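Local coordinates for protein putative adenylate cyclase (PDB 2ACA) that is of unknown function but belongs to the CYTH family and is probably related to class IV adenylate cyclases, which turn ATP into cyclic AMP, at residues A[25-29]-A[162-166]. Sequence-based numbering, arbitrary orientation.
Sequences FLNMV and QFHLS
F25 and F163 form an offset aromatic stack that joins helix 22-30 to the loop following helix 152-162, beside the edge of the antiparallel sheet that begins with strand 11-19, in the CYTH fold, that of the triphosphate tunnel metalloenzymes. The contact is apolar and mostly buried, far from the centre of the chain and formed by segments from near its two ends. The ring centroids lie 4.4 Å apart with the planes at 29°, so the rings are stacked but noticeably tilted. They come together most tightly along one side of F163, where CD2 sits over a face of F25, displaced toward its rim, with CD2 of F163 3.3 Å from CE2 of F25. F25 gets there with CG anti to the backbone N (chi1 174°), which brings the ring up against F163.

The helix supplies two more apolar neighbours for F163. From the next turn, V29 brings CB to 3.7 Å from CE2 of F163, near the plane of that ring and at its edge, while the CB of M28, a selenomethionine, approaches obliquely, 3.8 Å from CD2 of F163. Strands 123-130 and 134-143 add to the surroundings: both phenylalanines touch I125, and F139 packs edge-to-face against F163.

Beyond F163 the chain takes a left-handed backbone conformation at H164, whose imidazole edge meets the selenium of M28 on the more exposed flank. Two successive bends, at chi2 and chi3 (107°), turn the M28 chain off the F163 ring; it is poorly ordered, and its position there is less certain. As modelled, SE of M28 lies in the imidazole plane, at the ring edge, 3.7 Å from NE2 of H164, while O of Q162 sits over the centre of one imidazole face.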
loop_
_atom_site.group_PDB
_atom_site.type_symbol
_atom_site.label_atom_id
_atom_site.label_comp_id
_atom_site.label_asym_id
_atom_site.label_seq_id
_atom_site.Cartn_x
_atom_site.Cartn_y
_atom_site.Cartn_z
ATOM N N PHE A 25 6.854 -29.667 -18.530
ATOM C CA PHE A 25 5.795 -28.706 -18.288
ATOM C C PHE A 25 6.081 -27.497 -19.164
ATOM O O PHE A 25 5.189 -26.975 -19.829
ATOM C CB PHE A 25 5.776 -28.299 -16.803
ATOM C CG PHE A 25 4.804 -27.191 -16.479
ATOM C CD1 PHE A 25 5.100 -25.868 -16.801
ATOM C CD2 PHE A 25 3.585 -27.472 -15.861
ATOM C CE1 PHE A 25 4.199 -24.842 -16.516
ATOM C CE2 PHE A 25 2.676 -26.451 -15.572
ATOM C CZ PHE A 25 2.987 -25.131 -15.902
ATOM N N LEU A 26 7.339 -27.066 -19.163
ATOM C CA LEU A 26 7.761 -25.914 -19.949
ATOM C C LEU A 26 7.495 -26.161 -21.434
ATOM O O LEU A 26 6.909 -25.315 -22.111
ATOM C CB LEU A 26 9.252 -25.639 -19.712
ATOM C CG LEU A 26 9.744 -24.183 -19.679
ATOM C CD1 LEU A 26 9.527 -23.522 -21.033
ATOM C CD2 LEU A 26 9.017 -23.418 -18.579
ATOM N N ASN A 27 7.923 -27.323 -21.930
ATOM C CA ASN A 27 7.716 -27.692 -23.333
ATOM C C ASN A 27 6.235 -27.562 -23.666
ATOM O O ASN A 27 5.866 -27.103 -24.747
ATOM C CB ASN A 27 8.150 -29.143 -23.600
ATOM C CG ASN A 27 9.639 -29.366 -23.394
ATOM O OD1 ASN A 27 10.468 -28.579 -23.853
ATOM N ND2 ASN A 27 9.985 -30.456 -22.716
HETATM N N MSE A 28 5.393 -27.975 -22.722
HETATM C CA MSE A 28 3.950 -27.919 -22.900
HETATM C C MSE A 28 3.459 -26.494 -23.141
HETATM O O MSE A 28 2.816 -26.230 -24.156
HETATM C CB MSE A 28 3.241 -28.521 -21.684
HETATM C CG MSE A 28 3.681 -29.942 -21.348
HETATM SE SE MSE A 28 3.590 -31.178 -22.835
HETATM C CE MSE A 28 5.473 -31.360 -23.213
ATOM N N VAL A 29 3.756 -25.576 -22.219
ATOM C CA VAL A 29 3.329 -24.183 -22.383
ATOM C C VAL A 29 4.105 -23.576 -23.543
ATOM O O VAL A 29 3.644 -22.647 -24.207
ATOM C CB VAL A 29 3.582 -23.331 -21.103
ATOM C CG1 VAL A 29 5.074 -23.228 -20.816
ATOM C CG2 VAL A 29 2.979 -21.938 -21.278
ATOM N N GLN A 162 -4.515 -29.937 -19.690
ATOM C CA GLN A 162 -3.694 -29.708 -20.872
ATOM C C GLN A 162 -2.219 -29.972 -20.571
ATOM O O GLN A 162 -1.460 -30.381 -21.455
ATOM C CB GLN A 162 -3.882 -28.276 -21.384
ATOM C CG GLN A 162 -5.290 -27.983 -21.900
ATOM C CD GLN A 162 -5.412 -26.621 -22.571
ATOM O OE1 GLN A 162 -4.672 -26.311 -23.506
ATOM N NE2 GLN A 162 -6.353 -25.804 -22.101
ATOM N N PHE A 163 -1.814 -29.743 -19.324
ATOM C CA PHE A 163 -0.426 -29.969 -18.926
ATOM C C PHE A 163 -0.205 -31.388 -18.435
ATOM O O PHE A 163 0.878 -31.731 -17.939
ATOM C CB PHE A 163 -0.002 -28.968 -17.847
ATOM C CG PHE A 163 0.202 -27.584 -18.367
ATOM C CD1 PHE A 163 -0.885 -26.791 -18.712
ATOM C CD2 PHE A 163 1.482 -27.092 -18.574
ATOM C CE1 PHE A 163 -0.703 -25.525 -19.260
ATOM C CE2 PHE A 163 1.680 -25.823 -19.125
ATOM C CZ PHE A 163 0.583 -25.038 -19.469
ATOM N N HIS A 164 -1.239 -32.212 -18.578
ATOM C CA HIS A 164 -1.167 -33.605 -18.174
ATOM C C HIS A 164 -1.029 -33.731 -16.659
ATOM O O HIS A 164 -0.168 -34.453 -16.157
ATOM C CB HIS A 164 0.010 -34.285 -18.884
ATOM C CG HIS A 164 0.100 -33.958 -20.345
ATOM N ND1 HIS A 164 -0.888 -34.289 -21.247
ATOM C CD2 HIS A 164 1.047 -33.297 -21.052
ATOM C CE1 HIS A 164 -0.557 -33.843 -22.445
ATOM N NE2 HIS A 164 0.614 -33.237 -22.355
ATOM N N LEU A 165 -1.882 -33.009 -15.938
ATOM C CA LEU A 165 -1.887 -33.036 -14.481
ATOM C C LEU A 165 -3.225 -33.566 -13.985
ATOM O O LEU A 165 -4.275 -32.975 -14.240
ATOM C CB LEU A 165 -1.639 -31.632 -13.915
ATOM C CG LEU A 165 -0.186 -31.242 -13.620
ATOM C CD1 LEU A 165 0.708 -31.588 -14.785
ATOM C CD2 LEU A 165 -0.115 -29.754 -13.337
ATOM N N SER A 166 -3.176 -34.688 -13.274
ATOM C CA SER A 166 -4.377 -35.319 -12.747
ATOM C C SER A 166 -4.640 -34.919 -11.300
ATOM O O SER A 166 -3.767 -34.371 -10.626
ATOM C CB SER A 166 -4.252 -36.845 -12.854
ATOM O OG SER A 166 -3.042 -37.306 -12.274
#